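Local coordinates for protein mannitol dehydrogenase (PDB 1LJ8) that binds NAD and, as a long-chain dehydrogenase of the mannitol dehydrogenase family, probably catalyses the reversible oxidation of mannitol at C2, at residues 151-154 and 155-158; 352-355 and 356-360; 453-456 and 457-461. All blocks are in the same frame, centred on the assembly; numbering follows the deposited sequence.

Interaction 1 (151-154 and 155-158); sequences QIQH and DLAH
Four successive i to i+4 backbone bonds, Asp155 N to Gln151 O through His158 N to His154 O, join the two halves of the last turns of helix 150-157, and His158 is where the chain leaves helical geometry. The distinctive side-chain contact is between sequence neighbours: His154 ND1 donates to Asp155 OD1 at 2.9 Å. The bond is nearly straight, at 167°, and the carboxylate oxygen lies at the edge of the imidazole, almost in its plane. With chi1 at 170°, CG of His154 lies beside its own carbonyl carbon, on the side from which Asp155 follows, and ND1 comes within reach of that carboxylate. Asp155 is buried, and its charge is well supplied with donors: OD1 also accepts from the backbone N of Lys163, while OD2 is bonded to Thr164 OG1. Such a cluster probably stabilises the ionised carboxylate. One face of the His154 ring is met by His158, whose CD2 lies 3.6 Å from His154 CD2 and toward the ring's rim; the planes are inclined at 38°, an oblique pairing. Histidine suits position 154 through a ring N-H that can meet the carboxylate, and the exposed His158 through its polarity. On another side of the helix Ile152 CG2 approaches Leu156 CD1 at 4.1 Å, and Leu156 CD1 also lies 3.9 Å from Gln153 NE2, which is bonded to the carbonyl of Ala147. Branched aliphatic residues fit here because this side faces helix 195-210, where Ile152, Asp155 and Leu156 touch Phe206 and Leu156 reaches His210. The Gln151 side chain is about 6 Å from the bound NAD. The helix thus packs within the Rossmann region, with the loop carrying Pro162, Lys163 and Thr164 tied to it through Asp155.

Interaction 2 (352-355 and 356-360); sequences TDYK and QTLVD
Tyr354 and Leu358, one turn apart on helix 351-362, make the apolar part of this contact. The leucine lies over one face of the phenol ring: CD1 comes within 3.7 Å of Tyr354 CE2, and CD2 reaches the far end of the ring, 3.9 Å from Tyr354 OH. With CG of the tyrosine opposite the backbone nitrogen (chi1 178°), its ring extends outward with a tilt toward Leu358. Both residues also meet helix 289-313, Tyr354 through Met294 and Lys295, Leu358 through Leu298 and Leu299, a place that suits a broad ring and a branched aliphatic chain. Val359, on the neighbouring flank, packs with Leu358 against Met331 of helix 325-339.

Among the hydrogen bonds, the carbonyl of Tyr354 is gripped twice. Leu358 N donates to Tyr354 O in the carbonyl plane, and Thr357 OG1 donates to the same oxygen at 2.6 Å. The threonine can do so because its hydroxyl sits between its own N and carbonyl carbon (chi1 64°), turned back along the helix; a beta-hydroxyl is just long enough to return to the preceding turn. Further along, Gln356 NE2 gives a hydrogen bond to Asp360 OD1 at 3.0 Å, approaching from above the carboxylate plane, while Gln356 OE1 accepts from Arg332.

The charged interaction leads away from the helix: Lys355 carries NZ to a salt bridge with Asp336, and Thr340 OG1 bonds the same nitrogen. The long aliphatic stem suits this buried position, passing by Met335 before the charge finds its mate. In chemical terms the helix is amphipathic: aliphatic and aromatic groups seal it to two neighbouring helices, a paired charge is accommodated inside, and other polar side chains bond partly within the helix and partly to Arg332 of helix 325-339.

Interaction 3 (453-456 and 457-461); sequences EIFG and TAIPN
The ring of Phe455 carries CG2 of Ile454 over the centre of one face, 3.4 Å above the plane, while Ile459 CD1 comes up obliquely, 4.0 Å from Phe455 CD2. Phe455 CG stands anti to its carbonyl carbon (chi1 -60°), which leads the ring away from the turn, toward Val407 and Trp410 of helix 401-413. The branched aliphatic chain of Ile459 suits the place beside the ring: CD1 also rests 3.5 Å from Phe455 O, and the residue packs on Ile390 and Ile394 of helix 387-396. Replacing Ile459 by alanine removes CG1, CG2 and CD1, and would probably open a gap between Phe455 and helix 387-396. No direct hydrogen bond joins the segments; a water bridges them, donating to Phe455 O at 2.6 Å and accepting from Ile459 N at 2.9 Å. Pro460 CD lies 3.3 Å from Gly456 O. Beyond, Asn461 ND2 closes the turn with a nearly straight 2.7 Å bond to Thr457 O. Gly456 leaves the helix with positive phi (74°), a conformation that glycine adopts readily. This is a glycine-terminated helix end, with a water-bridged turn leading from helix 452-455 to helix 463-488 in the all-helical surroundings of the C-terminal domain.

All three are local contacts at partly buried places, but they differ in what holds them. Interaction 2 lies within one helix and interaction 1 runs to the end of one, both on regular backbone bonding; interaction 3 joins its segments by apolar packing and a water bridge, without a direct hydrogen bond. Interaction 1, in the Rossmann domain, ends at the surface with Ala157 and His158 exposed. Interactions 2 and 3, in the C-terminal domain with centres about 30 Å apart, bury Lys355, Leu358, Val359, Phe455 and Ile459 against neighbouring helices. A buried carboxylate marks the first, a buried lysine the second, and in the third the buried side chains are hydrophobic. None of the three touches another.

Interaction 1 (151-154 and 155-158)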
ATOM      1  N   GLN A 151      -5.117 -12.407 -16.690  1.00 20.96           N
ATOM      2  CA  GLN A 151      -3.672 -12.414 -16.591  1.00 20.19           C
ATOM      3  C   GLN A 151      -3.202 -13.683 -15.852  1.00 18.94           C
ATOM      4  O   GLN A 151      -2.097 -14.191 -16.111  1.00 17.52           O
ATOM      5  CB  GLN A 151      -3.206 -11.122 -15.888  1.00 21.83           C
ATOM      6  CG  GLN A 151      -3.674 -11.004 -14.442  1.00 26.15           C
ATOM      7  CD  GLN A 151      -5.054 -10.341 -14.233  1.00 29.68           C
ATOM      8  OE1 GLN A 151      -6.003 -10.524 -15.013  1.00 25.52           O
ATOM      9  NE2 GLN A 151      -5.165  -9.575 -13.127  1.00 30.65           N
ATOM     10  N   ILE A 152      -4.029 -14.212 -14.940  1.00 16.93           N
ATOM     11  CA  ILE A 152      -3.678 -15.453 -14.242  1.00 17.40           C
ATOM     12  C   ILE A 152      -3.810 -16.607 -15.254  1.00 18.95           C
ATOM     13  O   ILE A 152      -2.948 -17.485 -15.311  1.00 17.79           O
ATOM     14  CB  ILE A 152      -4.604 -15.735 -13.015  1.00 17.67           C
ATOM     15  CG1 ILE A 152      -4.378 -14.638 -11.932  1.00 18.48           C
ATOM     16  CG2 ILE A 152      -4.314 -17.150 -12.433  1.00 17.55           C
ATOM     17  CD1 ILE A 152      -2.970 -14.597 -11.378  1.00 20.05           C
ATOM     18  N   GLN A 153      -4.891 -16.622 -16.028  1.00 18.80           N
ATOM     19  CA  GLN A 153      -5.020 -17.683 -17.051  1.00 20.87           C
ATOM     20  C   GLN A 153      -3.853 -17.599 -18.042  1.00 19.61           C
ATOM     21  O   GLN A 153      -3.363 -18.649 -18.526  1.00 18.32           O
ATOM     22  CB  GLN A 153      -6.332 -17.548 -17.839  1.00 22.18           C
ATOM     23  CG  GLN A 153      -7.550 -18.058 -17.083  1.00 26.37           C
ATOM     24  CD  GLN A 153      -7.418 -19.530 -16.708  1.00 29.36           C
ATOM     25  OE1 GLN A 153      -7.241 -20.397 -17.584  1.00 31.22           O
ATOM     26  NE2 GLN A 153      -7.476 -19.824 -15.409  1.00 27.53           N
ATOM     27  N   HIS A 154      -3.440 -16.375 -18.378  1.00 17.98           N
ATOM     28  CA  HIS A 154      -2.307 -16.203 -19.283  1.00 18.04           C
ATOM     29  C   HIS A 154      -1.063 -16.890 -18.724  1.00 17.69           C
ATOM     30  O   HIS A 154      -0.389 -17.672 -19.418  1.00 17.88           O
ATOM     31  CB  HIS A 154      -1.972 -14.705 -19.528  1.00 18.32           C
ATOM     32  CG  HIS A 154      -0.671 -14.515 -20.246  1.00 17.66           C
ATOM     33  ND1 HIS A 154       0.552 -14.585 -19.606  1.00 16.80           N
ATOM     34  CD2 HIS A 154      -0.397 -14.374 -21.564  1.00 19.48           C
ATOM     35  CE1 HIS A 154       1.523 -14.491 -20.500  1.00 16.89           C
ATOM     36  NE2 HIS A 154       0.972 -14.362 -21.695  1.00 20.07           N
ATOM     37  N   ASP A 155      -0.754 -16.632 -17.454  1.00 14.93           N
ATOM     38  CA  ASP A 155       0.446 -17.223 -16.874  1.00 15.20           C
ATOM     39  C   ASP A 155       0.397 -18.760 -16.754  1.00 14.79           C
ATOM     40  O   ASP A 155       1.425 -19.435 -16.859  1.00 15.42           O
ATOM     41  CB  ASP A 155       0.740 -16.561 -15.514  1.00 15.18           C
ATOM     42  CG  ASP A 155       1.342 -15.181 -15.668  1.00 16.97           C
ATOM     43  OD1 ASP A 155       1.276 -14.618 -16.779  1.00 17.23           O
ATOM     44  OD2 ASP A 155       1.874 -14.670 -14.663  1.00 14.81           O
ATOM     45  N   LEU A 156      -0.804 -19.319 -16.554  1.00 17.38           N
ATOM     46  CA  LEU A 156      -0.927 -20.758 -16.475  1.00 18.03           C
ATOM     47  C   LEU A 156      -0.662 -21.347 -17.868  1.00 18.63           C
ATOM     48  O   LEU A 156      -0.003 -22.376 -17.970  1.00 19.84           O
ATOM     49  CB  LEU A 156      -2.319 -21.140 -15.962  1.00 18.13           C
ATOM     50  CG  LEU A 156      -2.511 -20.715 -14.482  1.00 19.44           C
ATOM     51  CD1 LEU A 156      -3.972 -20.924 -14.085  1.00 20.97           C
ATOM     52  CD2 LEU A 156      -1.605 -21.516 -13.588  1.00 20.90           C
ATOM     53  N   ALA A 157      -1.104 -20.642 -18.912  1.00 18.98           N
ATOM     54  CA  ALA A 157      -0.916 -21.086 -20.304  1.00 19.18           C
ATOM     55  C   ALA A 157       0.480 -20.843 -20.863  1.00 19.84           C
ATOM     56  O   ALA A 157       0.904 -21.541 -21.792  1.00 18.63           O
ATOM     57  CB  ALA A 157      -1.942 -20.426 -21.207  1.00 20.24           C
ATOM     58  N   HIS A 158       1.206 -19.872 -20.301  1.00 17.11           N
ATOM     59  CA  HIS A 158       2.562 -19.559 -20.770  1.00 17.61           C
ATOM     60  C   HIS A 158       3.459 -19.335 -19.587  1.00 17.69           C
ATOM     61  O   HIS A 158       3.918 -18.214 -19.360  1.00 15.72           O
ATOM     62  CB  HIS A 158       2.536 -18.301 -21.638  1.00 18.26           C
ATOM     63  CG  HIS A 158       1.429 -18.304 -22.636  1.00 20.69           C
ATOM     64  ND1 HIS A 158       1.528 -18.963 -23.845  1.00 18.82           N
ATOM     65  CD2 HIS A 158       0.170 -17.794 -22.585  1.00 21.82           C
ATOM     66  CE1 HIS A 158       0.381 -18.857 -24.495  1.00 20.77           C
ATOM     67  NE2 HIS A 158      -0.459 -18.154 -23.757  1.00 22.69           N
TER

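Interaction 2 (352-355 and 356-360)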
ATOM      1  N   THR A 352      -5.590   4.107  22.960  1.00 18.43           N
ATOM      2  CA  THR A 352      -6.005   5.488  23.016  1.00 17.26           C
ATOM      3  C   THR A 352      -4.897   6.398  22.535  1.00 17.63           C
ATOM      4  O   THR A 352      -5.142   7.295  21.730  1.00 17.94           O
ATOM      5  CB  THR A 352      -6.436   5.891  24.445  1.00 19.32           C
ATOM      6  OG1 THR A 352      -7.613   5.156  24.783  1.00 21.93           O
ATOM      7  CG2 THR A 352      -6.719   7.388  24.524  1.00 20.42           C
ATOM      8  N   ASP A 353      -3.669   6.180  23.007  1.00 17.24           N
ATOM      9  CA  ASP A 353      -2.559   7.016  22.572  1.00 17.20           C
ATOM     10  C   ASP A 353      -2.284   6.766  21.090  1.00 16.48           C
ATOM     11  O   ASP A 353      -1.968   7.688  20.356  1.00 17.68           O
ATOM     12  CB  ASP A 353      -1.267   6.685  23.370  1.00 20.79           C
ATOM     13  CG  ASP A 353      -1.360   7.076  24.870  1.00 23.35           C
ATOM     14  OD1 ASP A 353      -2.160   7.953  25.210  1.00 24.39           O
ATOM     15  OD2 ASP A 353      -0.629   6.482  25.687  1.00 25.66           O
ATOM     16  N   TYR A 354      -2.364   5.515  20.659  1.00 16.56           N
ATOM     17  CA  TYR A 354      -2.118   5.221  19.227  1.00 16.38           C
ATOM     18  C   TYR A 354      -3.106   5.986  18.328  1.00 16.96           C
ATOM     19  O   TYR A 354      -2.707   6.606  17.334  1.00 16.78           O
ATOM     20  CB  TYR A 354      -2.238   3.719  18.986  1.00 17.23           C
ATOM     21  CG  TYR A 354      -2.044   3.333  17.521  1.00 17.95           C
ATOM     22  CD1 TYR A 354      -0.773   3.313  16.945  1.00 19.33           C
ATOM     23  CD2 TYR A 354      -3.138   3.002  16.734  1.00 18.05           C
ATOM     24  CE1 TYR A 354      -0.598   2.962  15.585  1.00 19.95           C
ATOM     25  CE2 TYR A 354      -2.986   2.659  15.366  1.00 17.14           C
ATOM     26  CZ  TYR A 354      -1.727   2.640  14.816  1.00 19.50           C
ATOM     27  OH  TYR A 354      -1.606   2.279  13.486  1.00 20.94           O
ATOM     28  N   LYS A 355      -4.397   5.966  18.673  1.00 17.12           N
ATOM     29  CA  LYS A 355      -5.386   6.686  17.874  1.00 17.21           C
ATOM     30  C   LYS A 355      -5.085   8.187  17.858  1.00 17.04           C
ATOM     31  O   LYS A 355      -5.248   8.853  16.837  1.00 14.63           O
ATOM     32  CB  LYS A 355      -6.822   6.406  18.375  1.00 17.48           C
ATOM     33  CG  LYS A 355      -7.279   4.975  18.100  1.00 16.25           C
ATOM     34  CD  LYS A 355      -8.695   4.726  18.655  1.00 16.59           C
ATOM     35  CE  LYS A 355      -8.685   4.501  20.196  1.00 16.40           C
ATOM     36  NZ  LYS A 355     -10.080   4.291  20.643  1.00 16.32           N
ATOM     37  N   GLN A 356      -4.624   8.742  18.981  1.00 15.90           N
ATOM     38  CA  GLN A 356      -4.244  10.145  18.951  1.00 16.49           C
ATOM     39  C   GLN A 356      -3.042  10.379  18.003  1.00 16.41           C
ATOM     40  O   GLN A 356      -3.018  11.377  17.285  1.00 16.84           O
ATOM     41  CB  GLN A 356      -3.903  10.678  20.370  1.00 19.35           C
ATOM     42  CG  GLN A 356      -3.551  12.199  20.371  1.00 19.55           C
ATOM     43  CD  GLN A 356      -4.655  13.107  19.830  1.00 22.44           C
ATOM     44  OE1 GLN A 356      -5.809  12.976  20.220  1.00 26.27           O
ATOM     45  NE2 GLN A 356      -4.312  14.016  18.920  1.00 21.15           N
ATOM     46  N   THR A 357      -2.075   9.464  17.968  1.00 15.81           N
ATOM     47  CA  THR A 357      -0.958   9.690  17.053  1.00 17.65           C
ATOM     48  C   THR A 357      -1.449   9.652  15.588  1.00 16.29           C
ATOM     49  O   THR A 357      -0.863  10.318  14.742  1.00 16.00           O
ATOM     50  CB  THR A 357       0.195   8.697  17.265  1.00 17.62           C
ATOM     51  OG1 THR A 357      -0.233   7.361  16.962  1.00 21.49           O
ATOM     52  CG2 THR A 357       0.714   8.766  18.718  1.00 17.86           C
ATOM     53  N   LEU A 358      -2.535   8.918  15.287  1.00 16.10           N
ATOM     54  CA  LEU A 358      -3.028   8.910  13.895  1.00 15.44           C
ATOM     55  C   LEU A 358      -3.588  10.280  13.580  1.00 15.30           C
ATOM     56  O   LEU A 358      -3.367  10.833  12.489  1.00 14.78           O
ATOM     57  CB  LEU A 358      -4.097   7.811  13.685  1.00 12.63           C
ATOM     58  CG  LEU A 358      -3.559   6.393  13.930  1.00 14.93           C
ATOM     59  CD1 LEU A 358      -4.695   5.407  13.670  1.00 12.86           C
ATOM     60  CD2 LEU A 358      -2.356   6.070  13.042  1.00 15.71           C
ATOM     61  N   VAL A 359      -4.316  10.860  14.531  1.00 15.42           N
ATOM     62  CA  VAL A 359      -4.845  12.186  14.301  1.00 15.58           C
ATOM     63  C   VAL A 359      -3.670  13.148  14.082  1.00 15.28           C
ATOM     64  O   VAL A 359      -3.699  13.959  13.161  1.00 15.83           O
ATOM     65  CB  VAL A 359      -5.725  12.660  15.488  1.00 17.17           C
ATOM     66  CG1 VAL A 359      -6.106  14.137  15.318  1.00 18.34           C
ATOM     67  CG2 VAL A 359      -6.961  11.795  15.539  1.00 18.75           C
ATOM     68  N   ASP A 360      -2.636  13.035  14.917  1.00 16.43           N
ATOM     69  CA  ASP A 360      -1.462  13.922  14.800  1.00 16.46           C
ATOM     70  C   ASP A 360      -0.775  13.770  13.432  1.00 16.04           C
ATOM     71  O   ASP A 360      -0.431  14.749  12.768  1.00 15.10           O
ATOM     72  CB  ASP A 360      -0.395  13.608  15.852  1.00 18.73           C
ATOM     73  CG  ASP A 360      -0.862  13.865  17.313  1.00 22.39           C
ATOM     74  OD1 ASP A 360      -1.790  14.674  17.520  1.00 22.36           O
ATOM     75  OD2 ASP A 360      -0.281  13.236  18.234  1.00 22.74           O
TER

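Interaction 3 (453-456 and 457-461)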
ATOM      1  N   GLU A 453     -16.705  -9.435  -4.781  1.00 18.41           N
ATOM      2  CA  GLU A 453     -15.278  -9.324  -4.515  1.00 18.14           C
ATOM      3  C   GLU A 453     -14.899  -7.965  -3.893  1.00 17.34           C
ATOM      4  O   GLU A 453     -13.717  -7.735  -3.561  1.00 17.47           O
ATOM      5  CB  GLU A 453     -14.446  -9.548  -5.780  1.00 19.97           C
ATOM      6  CG  GLU A 453     -14.720  -8.520  -6.859  1.00 20.05           C
ATOM      7  CD  GLU A 453     -15.875  -8.910  -7.779  1.00 21.96           C
ATOM      8  OE1 GLU A 453     -16.821  -9.617  -7.342  1.00 20.54           O
ATOM      9  OE2 GLU A 453     -15.826  -8.456  -8.939  1.00 23.35           O
ATOM     10  N   ILE A 454     -15.886  -7.076  -3.746  1.00 15.86           N
ATOM     11  CA  ILE A 454     -15.615  -5.796  -3.086  1.00 16.44           C
ATOM     12  C   ILE A 454     -16.311  -5.806  -1.726  1.00 17.61           C
ATOM     13  O   ILE A 454     -15.675  -5.552  -0.699  1.00 17.44           O
ATOM     14  CB  ILE A 454     -16.164  -4.553  -3.882  1.00 17.31           C
ATOM     15  CG1 ILE A 454     -15.504  -4.480  -5.268  1.00 15.91           C
ATOM     16  CG2 ILE A 454     -15.888  -3.233  -3.097  1.00 16.78           C
ATOM     17  CD1 ILE A 454     -16.041  -3.311  -6.157  1.00 17.72           C
ATOM     18  N   PHE A 455     -17.605  -6.137  -1.700  1.00 16.24           N
ATOM     19  CA  PHE A 455     -18.346  -6.032  -0.447  1.00 16.51           C
ATOM     20  C   PHE A 455     -18.742  -7.280   0.310  1.00 17.20           C
ATOM     21  O   PHE A 455     -19.330  -7.173   1.383  1.00 16.70           O
ATOM     22  CB  PHE A 455     -19.615  -5.173  -0.646  1.00 16.83           C
ATOM     23  CG  PHE A 455     -19.314  -3.759  -1.102  1.00 16.84           C
ATOM     24  CD1 PHE A 455     -19.513  -3.379  -2.449  1.00 16.16           C
ATOM     25  CD2 PHE A 455     -18.785  -2.829  -0.210  1.00 16.61           C
ATOM     26  CE1 PHE A 455     -19.183  -2.091  -2.887  1.00 15.26           C
ATOM     27  CE2 PHE A 455     -18.445  -1.518  -0.646  1.00 15.89           C
ATOM     28  CZ  PHE A 455     -18.643  -1.151  -1.974  1.00 15.19           C
ATOM     29  N   GLY A 456     -18.450  -8.447  -0.238  1.00 15.70           N
ATOM     30  CA  GLY A 456     -18.796  -9.661   0.479  1.00 16.73           C
ATOM     31  C   GLY A 456     -20.267  -9.984   0.470  1.00 18.05           C
ATOM     32  O   GLY A 456     -21.024  -9.383  -0.292  1.00 18.74           O
ATOM     33  N   THR A 457     -20.686 -10.928   1.321  1.00 18.56           N
ATOM     34  CA  THR A 457     -22.078 -11.377   1.308  1.00 20.33           C
ATOM     35  C   THR A 457     -22.965 -10.932   2.464  1.00 20.04           C
ATOM     36  O   THR A 457     -24.176 -11.134   2.407  1.00 22.37           O
ATOM     37  CB  THR A 457     -22.150 -12.922   1.228  1.00 21.34           C
ATOM     38  OG1 THR A 457     -21.429 -13.483   2.326  1.00 24.78           O
ATOM     39  CG2 THR A 457     -21.540 -13.417  -0.087  1.00 24.65           C
ATOM     40  N   ALA A 458     -22.388 -10.341   3.497  1.00 18.21           N
ATOM     41  CA  ALA A 458     -23.180  -9.852   4.637  1.00 17.79           C
ATOM     42  C   ALA A 458     -23.847  -8.525   4.290  1.00 17.82           C
ATOM     43  O   ALA A 458     -25.050  -8.364   4.484  1.00 17.77           O
ATOM     44  CB  ALA A 458     -22.306  -9.666   5.873  1.00 19.40           C
ATOM     45  N   ILE A 459     -23.055  -7.590   3.772  1.00 16.00           N
ATOM     46  CA  ILE A 459     -23.546  -6.256   3.388  1.00 15.29           C
ATOM     47  C   ILE A 459     -24.820  -6.251   2.503  1.00 16.53           C
ATOM     48  O   ILE A 459     -25.819  -5.637   2.859  1.00 15.20           O
ATOM     49  CB  ILE A 459     -22.366  -5.454   2.720  1.00 14.46           C
ATOM     50  CG1 ILE A 459     -21.494  -4.822   3.826  1.00 14.04           C
ATOM     51  CG2 ILE A 459     -22.863  -4.361   1.761  1.00 13.75           C
ATOM     52  CD1 ILE A 459     -20.116  -4.348   3.275  1.00 15.19           C
ATOM     53  N   PRO A 460     -24.806  -6.940   1.352  1.00 18.59           N
ATOM     54  CA  PRO A 460     -26.011  -6.939   0.504  1.00 19.84           C
ATOM     55  C   PRO A 460     -27.212  -7.636   1.122  1.00 20.48           C
ATOM     56  O   PRO A 460     -28.325  -7.387   0.742  1.00 20.97           O
ATOM     57  CB  PRO A 460     -25.544  -7.654  -0.771  1.00 20.16           C
ATOM     58  CG  PRO A 460     -24.449  -8.554  -0.268  1.00 19.95           C
ATOM     59  CD  PRO A 460     -23.697  -7.622   0.674  1.00 18.24           C
ATOM     60  N   ASN A 461     -26.974  -8.508   2.081  1.00 20.59           N
ATOM     61  CA  ASN A 461     -28.059  -9.250   2.716  1.00 22.01           C
ATOM     62  C   ASN A 461     -28.489  -8.665   4.052  1.00 21.57           C
ATOM     63  O   ASN A 461     -29.315  -9.259   4.781  1.00 21.12           O
ATOM     64  CB  ASN A 461     -27.622 -10.717   2.848  1.00 24.43           C
ATOM     65  CG  ASN A 461     -27.564 -11.399   1.484  1.00 28.44           C
ATOM     66  OD1 ASN A 461     -28.603 -11.589   0.868  1.00 31.65           O
ATOM     67  ND2 ASN A 461     -26.354 -11.721   0.988  1.00 28.02           N
TER
HETATM   68  O   HOH W   1     -20.232  -8.343   3.548  1.00 18.06           O